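Side-chain contacts in kojibiose phosphorylase (Gut metagenome, PDB 6W0P), which belongs to glycoside hydrolase family 65 and joins a largely beta N-terminal domain to a helical central catalytic domain and a small C-terminal domain: residues Tyr59-Tyr64 against Pro330-Gly335; Ile94-Glu99 against Ile157-Asp162; Thr127-Thr132 against Lys136-Ile141; Thr201-Thr204 against Gln209-Thr212. All blocks are in the same frame, centred on the assembly; numbering follows the deposited sequence.

Contact 1: residues Tyr59-Tyr64 against Pro330-Gly335; sequences YFNGIY and PTNTIG
Asn-61 and Thr-333 form a buried polar contact, a side-chain amide paired with a backbone peptide, where the turn after strand 58-60 meets the loop between helices 308-324 and 351-361. CG of Asn-61 stands opposite its own backbone N (chi1 -153°), carrying the amide to Thr-333. Asn-61 ND2 donates to Thr-333 O at 2.7 Å in an almost straight bond; the acceptor lies in the amide plane of Asn-61, and the donor lies in the plane of the Thr-333 carbonyl. The return bond is longer, 3.3 Å from Thr-333 N to Asn-61 OD1, with the N-H arriving 36° above the plane of the Asn-61 carbonyl. Gripping the backbone N and O of Thr-333 fixes the rotation of the Asn-61 amide, and OD1 takes a second hydrogen bond from Arg-401 NE.

Asn-61 is the second residue of a type II beta turn, Phe-60 to Ile-63, closed by Ile-63 N to Phe-60 O at 3.0 Å. The turn belongs to the N-terminal domain of this family 65 protein and Thr-333 to the central catalytic domain, so the paired bonds tie one domain to the other. Asn-332 stacks its amide on that of Asn-61, the planes 25° apart, and its OD1 lies 3.4 Å from Asn-61 CB. The ND2 of Asn-332 turns to Glu-38 OE2, and Thr-333 packs on Phe-374 of helix 365-376.

Contact 2: residues Ile94-Glu99 against Ile157-Asp162; sequences IRIIHE and ISFESD
Ile-94 and Ile-157 reach for each other from facing strands and meet tip to tip, CG2 of Ile-94 lying 3.7 Å from CD1 of Ile-157. In Ile-94 the CG1 branch sits between the backbone N and the carbonyl carbon (chi1 71°), and it is the short CG2 branch that makes the contact. Ile-157 answers with its longer arm, extended out to CD1.

Two residues further along both strands, Ile-96 and Phe-159 approach from opposite directions. Here the methyl CD1 of Ile-96 comes to the rim of the phenyl ring, near the ring plane, 3.5 Å from Phe-159 CE1 and 3.7 Å from Phe-159 CZ. CG2 of Ile-96 lies 4.0 Å from Phe-159 CE1, on the other side of the ring plane from CD1, and the two branches bracket that CE1 corner instead of lying over a face.

All four side chains are buried, and the contact is wholly apolar. The 9.7 Å between Ile-94 CA and Ile-157 CA marks the spacing of two beta sheets packed face to face, the sandwich expected of an N-terminal domain in the galactose mutarotase clan. Strand 94-98 belongs to the five-stranded sheet and strand 152-161 to the ten-stranded one. Leu-171 and Ile-167 of strand 165-174 add to this core from the first sheet, and Ile-139 and Ile-141 of strand 135-145, with Ile-247 of strand 245-256, from the second.

Contact 3: residues Thr127-Thr132 against Lys136-Ile141; sequences TFTWLT and KIKIII
A beta hairpin made of strands 123-132 and 135-145 pairs Phe-128 with Ile-139 and Trp-130 with Ile-137, each a hydrogen-bonded antiparallel pair. Of its four backbone bonds, the one from Ile-139 N to Phe-128 O measures 2.8 Å. The longest runs from Phe-128 N to Ile-139 O, 3.1 Å.

These four residues point into the core. CG of Phe-128 stands between its own N and carbonyl carbon (chi1 52°), which brings the ring over to the partner strand. Ile-139 then lies against one ring face in a CH-pi contact, its CB 4.0 Å from the ring centroid, while CG1 comes to 3.6 Å from Phe-128 CE1. One face of the Trp-130 indole carries the methyl CG2 of Thr-132 over its centre; the same methyl also meets Ile-137 CD1 at 3.9 Å. The polar ends look elsewhere: Trp-130 NE1 bonds Glu-101 OE1, and Thr-132 OG1 bonds both His-98 ND1 and Glu-101 OE2.

The hairpin supplies two neighbouring strands of the ten-stranded antiparallel sheet in the N-terminal domain, flanked by strands 109-118 and 152-161. Its opposite face carries Thr-127, Thr-129, Leu-131, Lys-136, Lys-138 and Ile-140, and is more open to solvent. Across it the extended chain of Lys-138 runs past two threonines, with CG 3.6 Å from Thr-129 OG1 and CE 3.6 Å from Thr-127 CG2. Nearer the turn, CD2 of Leu-131 rests on the aliphatic part of Lys-136, 3.8 Å from its CG.

Contact 4: residues Thr201-Thr204 against Gln209-Thr212; sequences TVKT and QTLT
Thr-201 crosses Thr-212 in a non-hydrogen-bonded antiparallel pair, and the two hydroxyls meet at 2.7 Å, OG1 to OG1. Both place OG1 beside the backbone N, turning the oxygens to each other across the strands. Thr-212 OG1 also bonds Gln-266 OE1.

On the opposite face of the sheet Val-202 and Leu-211 lie side by side, CG2 of Val-202 touching Leu-211 CD2 at 4.1 Å. Behind them the backbones bond both ways, Val-202 N to Leu-211 O at 2.9 Å and Leu-211 N to Val-202 O at 3.0 Å. Lys-203 touches Thr-210 with its root alone, CG to CG2, before its extended chain leads away.

Nearest the turn of this hairpin, Thr-204 and Gln-209 are held twice. Thr-204 N donates to Gln-209 O at 2.7 Å, and Gln-209 N donates to the hydroxyl, Thr-204 OG1, at 3.0 Å. A chi1 of 58° sets that oxygen between the backbone N and the carbonyl carbon of Thr-204, where it accepts the N-H that the Thr-204 carbonyl would take in a regular hydrogen-bonded pair; Thr-207 OG1 bonds it as well. From the Gln-209 amide, NE2 reaches the carbonyls of Gly-62 and Lys-257, while OE1 takes Tyr-64 N and also Thr-207 OG1 of the turn itself.

In the ten-stranded sheet the hairpin stands between strands 186-194 and 245-256, while helix 263-277 packs over the face of Thr-201, Thr-210 and Thr-212 with Leu-263, Gln-266 and Ala-270.

Contacts 2, 3 and 4 all lie within the N-terminal domain and reach its ten-stranded antiparallel sheet, contact 2 from the five-stranded sheet packed on it, whereas contact 1 joins that domain to the central catalytic one. Contacts 2 and 3 touch, their centres about 7 Å apart, because strands 135-145 and 152-161 are neighbours; contact 3 is nested inside the loop closed by contact 2. Contact 4 follows later in the chain, nearer one edge of the sheet, with strand 245-256 between its hairpin and strand 152-161. Contact 1 encloses all three in sequence and lies about 15 Å from contact 4, centre to centre. Gln-209 links those two, connecting the sheet to the domain junction.

Contact 1: residues Tyr59-Tyr64 against Pro330-Gly335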
loop_
_atom_site.group_PDB
_atom_site.type_symbol
_atom_site.label_atom_id
_atom_site.label_comp_id
_atom_site.label_asym_id
_atom_site.label_seq_id
_atom_site.Cartn_x
_atom_site.Cartn_y
_atom_site.Cartn_z
ATOM N N TYR A 59 7.055 1.786 30.384
ATOM C CA TYR A 59 7.747 2.487 29.281
ATOM C C TYR A 59 8.518 3.669 29.820
ATOM O O TYR A 59 8.109 4.235 30.829
ATOM C CB TYR A 59 6.745 2.915 28.222
ATOM C CG TYR A 59 5.661 1.897 27.979
ATOM C CD1 TYR A 59 5.879 0.809 27.142
ATOM C CD2 TYR A 59 4.422 2.016 28.587
ATOM C CE1 TYR A 59 4.874 -0.107 26.889
ATOM C CE2 TYR A 59 3.410 1.095 28.353
ATOM C CZ TYR A 59 3.640 0.032 27.497
ATOM O OH TYR A 59 2.653 -0.866 27.248
ATOM N N PHE A 60 9.574 4.015 29.102
ATOM C CA PHE A 60 10.435 5.194 29.320
ATOM C C PHE A 60 10.401 6.030 28.049
ATOM O O PHE A 60 10.663 5.470 26.974
ATOM C CB PHE A 60 11.852 4.753 29.681
ATOM C CG PHE A 60 11.921 3.959 30.962
ATOM C CD1 PHE A 60 12.095 4.601 32.184
ATOM C CD2 PHE A 60 11.766 2.578 30.949
ATOM C CE1 PHE A 60 12.138 3.875 33.370
ATOM C CE2 PHE A 60 11.813 1.852 32.132
ATOM C CZ PHE A 60 12.009 2.498 33.341
ATOM N N ASN A 61 10.062 7.314 28.180
ATOM C CA ASN A 61 9.901 8.244 27.035
ATOM C C ASN A 61 11.224 8.245 26.260
ATOM O O ASN A 61 12.250 8.617 26.871
ATOM C CB ASN A 61 9.476 9.618 27.552
ATOM C CG ASN A 61 8.688 10.447 26.562
ATOM O OD1 ASN A 61 9.111 10.630 25.419
ATOM N ND2 ASN A 61 7.557 10.975 27.009
ATOM N N GLY A 62 11.223 7.799 25.001
ATOM C CA GLY A 62 12.402 7.872 24.108
ATOM C C GLY A 62 13.231 6.592 24.112
ATOM O O GLY A 62 14.269 6.549 23.443
ATOM N N ILE A 63 12.803 5.576 24.859
ATOM C CA ILE A 63 13.435 4.231 24.848
ATOM C C ILE A 63 12.637 3.377 23.865
ATOM O O ILE A 63 11.466 3.112 24.133
ATOM C CB ILE A 63 13.488 3.616 26.252
ATOM C CG1 ILE A 63 14.527 4.320 27.127
ATOM C CG2 ILE A 63 13.736 2.124 26.161
ATOM C CD1 ILE A 63 15.956 4.300 26.588
ATOM N N TYR A 64 13.259 3.030 22.746
ATOM C CA TYR A 64 12.561 2.581 21.525
ATOM C C TYR A 64 13.453 1.584 20.795
ATOM O O TYR A 64 14.692 1.559 21.049
ATOM C CB TYR A 64 12.237 3.790 20.649
ATOM C CG TYR A 64 13.383 4.277 19.806
ATOM C CD1 TYR A 64 14.329 5.153 20.308
ATOM C CD2 TYR A 64 13.524 3.850 18.496
ATOM C CE1 TYR A 64 15.396 5.578 19.533
ATOM C CE2 TYR A 64 14.576 4.272 17.706
ATOM C CZ TYR A 64 15.520 5.133 18.226
ATOM O OH TYR A 64 16.548 5.551 17.428
ATOM N N PRO A 330 13.711 18.066 27.419
ATOM C CA PRO A 330 13.479 18.672 26.108
ATOM C C PRO A 330 13.713 17.728 24.919
ATOM O O PRO A 330 13.624 18.208 23.785
ATOM C CB PRO A 330 14.515 19.818 26.035
ATOM C CG PRO A 330 15.649 19.358 26.943
ATOM C CD PRO A 330 14.977 18.530 28.025
ATOM N N THR A 331 14.038 16.452 25.177
ATOM C CA THR A 331 14.062 15.363 24.162
ATOM C C THR A 331 12.872 14.416 24.382
ATOM O O THR A 331 12.859 13.324 23.773
ATOM C CB THR A 331 15.419 14.631 24.162
ATOM O OG1 THR A 331 15.592 13.946 25.406
ATOM C CG2 THR A 331 16.584 15.575 23.956
ATOM N N ASN A 332 11.910 14.778 25.225
ATOM C CA ASN A 332 10.710 13.935 25.488
ATOM C C ASN A 332 9.528 14.530 24.731
ATOM O O ASN A 332 9.544 15.739 24.474
ATOM C CB ASN A 332 10.374 13.802 26.974
ATOM C CG ASN A 332 11.192 12.752 27.693
ATOM O OD1 ASN A 332 11.878 11.953 27.056
ATOM N ND2 ASN A 332 11.148 12.763 29.015
ATOM N N THR A 333 8.536 13.705 24.398
ATOM C CA THR A 333 7.297 14.172 23.741
ATOM C C THR A 333 6.114 13.368 24.280
ATOM O O THR A 333 6.324 12.406 25.032
ATOM C CB THR A 333 7.412 14.076 22.214
ATOM O OG1 THR A 333 6.303 14.752 21.613
ATOM C CG2 THR A 333 7.428 12.647 21.736
ATOM N N ILE A 334 4.918 13.775 23.884
ATOM C CA ILE A 334 3.636 13.123 24.258
ATOM C C ILE A 334 3.290 12.102 23.165
ATOM O O ILE A 334 3.161 12.510 21.992
ATOM C CB ILE A 334 2.547 14.202 24.425
ATOM C CG1 ILE A 334 2.967 15.244 25.465
ATOM C CG2 ILE A 334 1.208 13.575 24.740
ATOM C CD1 ILE A 334 1.940 16.295 25.754
ATOM N N GLY A 335 3.141 10.832 23.537
ATOM C CA GLY A 335 2.534 9.799 22.677
ATOM C C GLY A 335 1.006 9.927 22.605
ATOM O O GLY A 335 0.374 10.377 23.584
#

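Contact 2: residues Ile94-Glu99 against Ile157-Asp162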
loop_
_atom_site.group_PDB
_atom_site.type_symbol
_atom_site.label_atom_id
_atom_site.label_comp_id
_atom_site.label_asym_id
_atom_site.label_seq_id
_atom_site.Cartn_x
_atom_site.Cartn_y
_atom_site.Cartn_z
ATOM N N ILE A 94 5.776 -8.942 41.569
ATOM C CA ILE A 94 5.966 -9.783 42.786
ATOM C C ILE A 94 5.474 -11.198 42.494
ATOM O O ILE A 94 4.779 -11.413 41.468
ATOM C CB ILE A 94 5.248 -9.184 44.014
ATOM C CG1 ILE A 94 3.727 -9.304 43.894
ATOM C CG2 ILE A 94 5.685 -7.745 44.235
ATOM C CD1 ILE A 94 2.963 -8.717 45.062
ATOM N N ARG A 95 5.787 -12.110 43.409
ATOM C CA ARG A 95 5.080 -13.403 43.524
ATOM C C ARG A 95 4.742 -13.616 44.993
ATOM O O ARG A 95 5.624 -13.421 45.867
ATOM C CB ARG A 95 5.910 -14.538 42.922
ATOM C CG ARG A 95 6.086 -14.388 41.422
ATOM C CD ARG A 95 6.934 -15.486 40.824
ATOM N NE ARG A 95 6.186 -16.716 40.676
ATOM C CZ ARG A 95 6.670 -17.945 40.889
ATOM N NH1 ARG A 95 7.910 -18.128 41.323
ATOM N NH2 ARG A 95 5.887 -18.995 40.707
ATOM N N ILE A 96 3.502 -14.018 45.249
ATOM C CA ILE A 96 3.066 -14.381 46.618
ATOM C C ILE A 96 2.602 -15.841 46.614
ATOM O O ILE A 96 1.789 -16.211 45.755
ATOM C CB ILE A 96 2.006 -13.386 47.109
ATOM C CG1 ILE A 96 2.571 -11.964 47.115
ATOM C CG2 ILE A 96 1.500 -13.806 48.481
ATOM C CD1 ILE A 96 1.574 -10.888 47.510
ATOM N N ILE A 97 3.161 -16.638 47.537
ATOM C CA ILE A 97 2.854 -18.088 47.735
ATOM C C ILE A 97 2.495 -18.313 49.209
ATOM O O ILE A 97 3.250 -17.874 50.081
ATOM C CB ILE A 97 4.026 -18.975 47.273
ATOM C CG1 ILE A 97 4.479 -18.613 45.856
ATOM C CG2 ILE A 97 3.682 -20.458 47.393
ATOM C CD1 ILE A 97 5.569 -17.569 45.820
ATOM N N HIS A 98 1.349 -18.946 49.439
ATOM C CA HIS A 98 0.884 -19.449 50.756
ATOM C C HIS A 98 0.731 -20.972 50.676
ATOM O O HIS A 98 -0.148 -21.429 49.937
ATOM C CB HIS A 98 -0.448 -18.800 51.120
ATOM C CG HIS A 98 -1.004 -19.212 52.441
ATOM N ND1 HIS A 98 -2.300 -19.680 52.579
ATOM C CD2 HIS A 98 -0.468 -19.200 53.678
ATOM C CE1 HIS A 98 -2.543 -19.904 53.851
ATOM N NE2 HIS A 98 -1.432 -19.629 54.545
ATOM N N GLU A 99 1.556 -21.738 51.383
ATOM C CA GLU A 99 1.378 -23.215 51.439
ATOM C C GLU A 99 1.199 -23.753 50.012
ATOM O O GLU A 99 0.178 -24.436 49.704
ATOM C CB GLU A 99 0.165 -23.515 52.321
ATOM C CG GLU A 99 0.332 -22.969 53.721
ATOM C CD GLU A 99 -0.882 -23.129 54.610
ATOM O OE1 GLU A 99 -1.946 -23.531 54.096
ATOM O OE2 GLU A 99 -0.751 -22.852 55.815
ATOM N N ILE A 157 3.776 -3.042 50.128
ATOM C CA ILE A 157 2.972 -4.286 50.225
ATOM C C ILE A 157 2.779 -4.584 51.713
ATOM O O ILE A 157 3.793 -4.733 52.428
ATOM C CB ILE A 157 3.666 -5.448 49.490
ATOM C CG1 ILE A 157 4.077 -5.064 48.068
ATOM C CG2 ILE A 157 2.774 -6.675 49.502
ATOM C CD1 ILE A 157 5.109 -5.982 47.460
ATOM N N SER A 158 1.521 -4.655 52.144
ATOM C CA SER A 158 1.118 -5.077 53.504
ATOM C C SER A 158 0.271 -6.363 53.452
ATOM O O SER A 158 -0.530 -6.542 52.516
ATOM C CB SER A 158 0.391 -3.983 54.186
ATOM O OG SER A 158 -0.962 -4.005 53.809
ATOM N N PHE A 159 0.440 -7.213 54.463
ATOM C CA PHE A 159 -0.264 -8.504 54.638
ATOM C C PHE A 159 -0.958 -8.470 56.003
ATOM O O PHE A 159 -0.318 -8.044 56.986
ATOM C CB PHE A 159 0.747 -9.650 54.551
ATOM C CG PHE A 159 1.479 -9.786 53.238
ATOM C CD1 PHE A 159 0.962 -10.553 52.209
ATOM C CD2 PHE A 159 2.713 -9.194 53.045
ATOM C CE1 PHE A 159 1.643 -10.700 51.015
ATOM C CE2 PHE A 159 3.392 -9.336 51.847
ATOM C CZ PHE A 159 2.860 -10.096 50.837
ATOM N N GLU A 160 -2.234 -8.838 56.072
ATOM C CA GLU A 160 -2.900 -9.019 57.389
ATOM C C GLU A 160 -3.705 -10.315 57.358
ATOM O O GLU A 160 -4.781 -10.324 56.716
ATOM C CB GLU A 160 -3.778 -7.828 57.773
ATOM C CG GLU A 160 -4.353 -7.970 59.181
ATOM C CD GLU A 160 -4.953 -6.708 59.788
ATOM O OE1 GLU A 160 -4.691 -5.606 59.252
ATOM O OE2 GLU A 160 -5.698 -6.838 60.789
ATOM N N SER A 161 -3.193 -11.352 58.036
ATOM C CA SER A 161 -3.815 -12.695 58.147
ATOM C C SER A 161 -4.733 -12.745 59.365
ATOM O O SER A 161 -4.349 -12.191 60.409
ATOM C CB SER A 161 -2.764 -13.767 58.232
ATOM O OG SER A 161 -3.350 -15.043 58.024
ATOM N N ASP A 162 -5.897 -13.382 59.239
ATOM C CA ASP A 162 -6.818 -13.632 60.386
ATOM C C ASP A 162 -6.273 -14.784 61.253
ATOM O O ASP A 162 -6.732 -14.899 62.387
ATOM C CB ASP A 162 -8.277 -13.846 59.941
ATOM C CG ASP A 162 -8.543 -15.114 59.130
ATOM O OD1 ASP A 162 -7.551 -15.777 58.693
ATOM O OD2 ASP A 162 -9.743 -15.443 58.929
#

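Contact 3: residues Thr127-Thr132 against Lys136-Ile141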
loop_
_atom_site.group_PDB
_atom_site.type_symbol
_atom_site.label_atom_id
_atom_site.label_comp_id
_atom_site.label_asym_id
_atom_site.label_seq_id
_atom_site.Cartn_x
_atom_site.Cartn_y
_atom_site.Cartn_z
ATOM N N THR A 127 -6.533 -3.250 47.080
ATOM C CA THR A 127 -6.817 -4.016 48.320
ATOM C C THR A 127 -7.689 -5.231 47.950
ATOM O O THR A 127 -8.547 -5.107 47.071
ATOM C CB THR A 127 -7.449 -3.080 49.360
ATOM O OG1 THR A 127 -6.570 -1.970 49.599
ATOM C CG2 THR A 127 -7.758 -3.777 50.663
ATOM N N PHE A 128 -7.445 -6.393 48.552
ATOM C CA PHE A 128 -8.324 -7.579 48.402
ATOM C C PHE A 128 -8.011 -8.567 49.525
ATOM O O PHE A 128 -6.919 -8.492 50.138
ATOM C CB PHE A 128 -8.169 -8.178 47.001
ATOM C CG PHE A 128 -6.736 -8.445 46.626
ATOM C CD1 PHE A 128 -6.137 -9.643 46.948
ATOM C CD2 PHE A 128 -5.979 -7.482 45.986
ATOM C CE1 PHE A 128 -4.809 -9.873 46.637
ATOM C CE2 PHE A 128 -4.651 -7.713 45.674
ATOM C CZ PHE A 128 -4.062 -8.903 46.014
ATOM N N THR A 129 -8.963 -9.445 49.829
ATOM C CA THR A 129 -8.755 -10.518 50.831
ATOM C C THR A 129 -8.640 -11.861 50.101
ATOM O O THR A 129 -9.586 -12.264 49.407
ATOM C CB THR A 129 -9.806 -10.468 51.940
ATOM O OG1 THR A 129 -9.737 -9.161 52.526
ATOM C CG2 THR A 129 -9.569 -11.534 52.988
ATOM N N TRP A 130 -7.484 -12.496 50.254
ATOM C CA TRP A 130 -7.134 -13.826 49.698
ATOM C C TRP A 130 -7.660 -14.900 50.649
ATOM O O TRP A 130 -7.192 -14.931 51.813
ATOM C CB TRP A 130 -5.617 -13.910 49.542
ATOM C CG TRP A 130 -5.111 -15.112 48.820
ATOM C CD1 TRP A 130 -5.809 -15.984 48.033
ATOM C CD2 TRP A 130 -3.748 -15.539 48.788
ATOM N NE1 TRP A 130 -4.968 -16.933 47.522
ATOM C CE2 TRP A 130 -3.696 -16.683 47.965
ATOM C CE3 TRP A 130 -2.573 -15.061 49.372
ATOM C CZ2 TRP A 130 -2.504 -17.360 47.717
ATOM C CZ3 TRP A 130 -1.396 -15.740 49.137
ATOM C CH2 TRP A 130 -1.365 -16.872 48.319
ATOM N N LEU A 131 -8.618 -15.706 50.185
ATOM C CA LEU A 131 -9.135 -16.890 50.908
ATOM C C LEU A 131 -8.315 -18.095 50.437
ATOM O O LEU A 131 -8.603 -18.651 49.387
ATOM C CB LEU A 131 -10.635 -17.036 50.645
ATOM C CG LEU A 131 -11.445 -15.735 50.669
ATOM C CD1 LEU A 131 -12.934 -16.031 50.533
ATOM C CD2 LEU A 131 -11.185 -14.927 51.933
ATOM N N THR A 132 -7.248 -18.397 51.174
ATOM C CA THR A 132 -6.259 -19.457 50.866
ATOM C C THR A 132 -6.202 -20.430 52.047
ATOM O O THR A 132 -5.724 -20.019 53.135
ATOM C CB THR A 132 -4.882 -18.866 50.532
ATOM O OG1 THR A 132 -3.933 -19.938 50.623
ATOM C CG2 THR A 132 -4.499 -17.700 51.425
ATOM N N LYS A 136 -7.611 -16.122 55.880
ATOM C CA LYS A 136 -8.017 -14.896 55.155
ATOM C C LYS A 136 -6.882 -13.872 55.307
ATOM O O LYS A 136 -6.630 -13.424 56.465
ATOM C CB LYS A 136 -9.350 -14.378 55.701
ATOM C CG LYS A 136 -10.479 -15.380 55.595
ATOM C CD LYS A 136 -11.832 -14.775 55.809
ATOM C CE LYS A 136 -12.871 -15.850 56.066
ATOM N NZ LYS A 136 -14.252 -15.322 55.965
ATOM N N ILE A 137 -6.186 -13.570 54.201
ATOM C CA ILE A 137 -5.070 -12.584 54.172
ATOM C C ILE A 137 -5.510 -11.336 53.386
ATOM O O ILE A 137 -5.734 -11.413 52.155
ATOM C CB ILE A 137 -3.799 -13.231 53.616
ATOM C CG1 ILE A 137 -3.638 -14.677 54.111
ATOM C CG2 ILE A 137 -2.588 -12.371 53.955
ATOM C CD1 ILE A 137 -2.346 -15.331 53.696
ATOM N N LYS A 138 -5.660 -10.225 54.099
ATOM C CA LYS A 138 -5.911 -8.888 53.502
ATOM C C LYS A 138 -4.583 -8.347 52.947
ATOM O O LYS A 138 -3.615 -8.183 53.717
ATOM C CB LYS A 138 -6.564 -7.977 54.538
ATOM C CG LYS A 138 -7.352 -6.828 53.930
ATOM C CD LYS A 138 -7.498 -5.662 54.873
ATOM C CE LYS A 138 -7.967 -4.397 54.188
ATOM N NZ LYS A 138 -7.851 -3.258 55.124
ATOM N N ILE A 139 -4.526 -8.171 51.627
ATOM C CA ILE A 139 -3.339 -7.659 50.882
ATOM C C ILE A 139 -3.642 -6.217 50.497
ATOM O O ILE A 139 -4.680 -6.005 49.843
ATOM C CB ILE A 139 -3.074 -8.459 49.587
ATOM C CG1 ILE A 139 -3.058 -9.975 49.803
ATOM C CG2 ILE A 139 -1.806 -7.952 48.903
ATOM C CD1 ILE A 139 -2.078 -10.423 50.812
ATOM N N ILE A 140 -2.748 -5.283 50.812
ATOM C CA ILE A 140 -2.810 -3.904 50.249
ATOM C C ILE A 140 -1.521 -3.681 49.469
ATOM O O ILE A 140 -0.462 -3.792 50.081
ATOM C CB ILE A 140 -3.003 -2.841 51.342
ATOM C CG1 ILE A 140 -4.099 -3.203 52.347
ATOM C CG2 ILE A 140 -3.248 -1.484 50.707
ATOM C CD1 ILE A 140 -4.084 -2.332 53.613
ATOM N N ILE A 141 -1.624 -3.389 48.168
ATOM C CA ILE A 141 -0.460 -3.074 47.291
ATOM C C ILE A 141 -0.603 -1.630 46.820
ATOM O O ILE A 141 -1.575 -1.309 46.122
ATOM C CB ILE A 141 -0.337 -4.079 46.138
ATOM C CG1 ILE A 141 -0.225 -5.499 46.687
ATOM C CG2 ILE A 141 0.820 -3.723 45.223
ATOM C CD1 ILE A 141 -0.216 -6.565 45.636
#

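Contact 4: residues Thr201-Thr204 against Gln209-Thr212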
loop_
_atom_site.group_PDB
_atom_site.type_symbol
_atom_site.label_atom_id
_atom_site.label_comp_id
_atom_site.label_asym_id
_atom_site.label_seq_id
_atom_site.Cartn_x
_atom_site.Cartn_y
_atom_site.Cartn_z
ATOM N N THR A 201 21.479 -4.123 34.507
ATOM C CA THR A 201 21.776 -3.186 33.408
ATOM C C THR A 201 21.517 -3.938 32.108
ATOM O O THR A 201 22.043 -5.074 31.964
ATOM C CB THR A 201 23.214 -2.664 33.452
ATOM O OG1 THR A 201 23.371 -1.922 34.662
ATOM C CG2 THR A 201 23.540 -1.787 32.262
ATOM N N VAL A 202 20.721 -3.346 31.221
ATOM C CA VAL A 202 20.318 -3.984 29.942
ATOM C C VAL A 202 20.578 -2.984 28.822
ATOM O O VAL A 202 20.766 -1.786 29.114
ATOM C CB VAL A 202 18.851 -4.448 29.973
ATOM C CG1 VAL A 202 18.681 -5.689 30.822
ATOM C CG2 VAL A 202 17.910 -3.349 30.449
ATOM N N LYS A 203 20.591 -3.482 27.593
ATOM C CA LYS A 203 20.806 -2.670 26.386
ATOM C C LYS A 203 19.797 -3.114 25.329
ATOM O O LYS A 203 19.473 -4.316 25.294
ATOM C CB LYS A 203 22.250 -2.831 25.908
ATOM C CG LYS A 203 22.658 -1.885 24.790
ATOM C CD LYS A 203 24.132 -2.002 24.447
ATOM C CE LYS A 203 24.529 -1.156 23.254
ATOM N NZ LYS A 203 25.995 -0.912 23.220
ATOM N N THR A 204 19.322 -2.161 24.523
ATOM C CA THR A 204 18.364 -2.397 23.414
ATOM C C THR A 204 19.097 -3.125 22.292
ATOM O O THR A 204 20.325 -2.958 22.208
ATOM C CB THR A 204 17.767 -1.084 22.913
ATOM O OG1 THR A 204 18.841 -0.244 22.488
ATOM C CG2 THR A 204 16.952 -0.383 23.980
ATOM N N GLN A 209 20.723 1.924 23.270
ATOM C CA GLN A 209 20.135 2.499 24.504
ATOM C C GLN A 209 20.306 1.503 25.644
ATOM O O GLN A 209 20.123 0.284 25.415
ATOM C CB GLN A 209 18.675 2.865 24.289
ATOM C CG GLN A 209 18.502 3.941 23.231
ATOM C CD GLN A 209 17.046 4.310 23.109
ATOM O OE1 GLN A 209 16.172 3.434 23.113
ATOM N NE2 GLN A 209 16.785 5.611 23.023
ATOM N N THR A 210 20.624 2.032 26.818
ATOM C CA THR A 210 20.889 1.261 28.051
ATOM C C THR A 210 20.000 1.776 29.184
ATOM O O THR A 210 19.599 2.967 29.158
ATOM C CB THR A 210 22.369 1.341 28.450
ATOM O OG1 THR A 210 22.637 2.672 28.903
ATOM C CG2 THR A 210 23.291 0.950 27.315
ATOM N N LEU A 211 19.734 0.888 30.138
ATOM C CA LEU A 211 18.930 1.171 31.338
ATOM C C LEU A 211 19.538 0.404 32.518
ATOM O O LEU A 211 19.873 -0.778 32.335
ATOM C CB LEU A 211 17.508 0.710 31.020
ATOM C CG LEU A 211 16.519 0.765 32.174
ATOM C CD1 LEU A 211 15.107 0.970 31.642
ATOM C CD2 LEU A 211 16.598 -0.493 33.026
ATOM N N THR A 212 19.635 1.038 33.684
ATOM C CA THR A 212 19.959 0.362 34.966
ATOM C C THR A 212 18.751 0.493 35.885
ATOM O O THR A 212 18.299 1.632 36.111
ATOM C CB THR A 212 21.233 0.912 35.622
ATOM O OG1 THR A 212 22.319 0.560 34.775
ATOM C CG2 THR A 212 21.488 0.337 36.997
#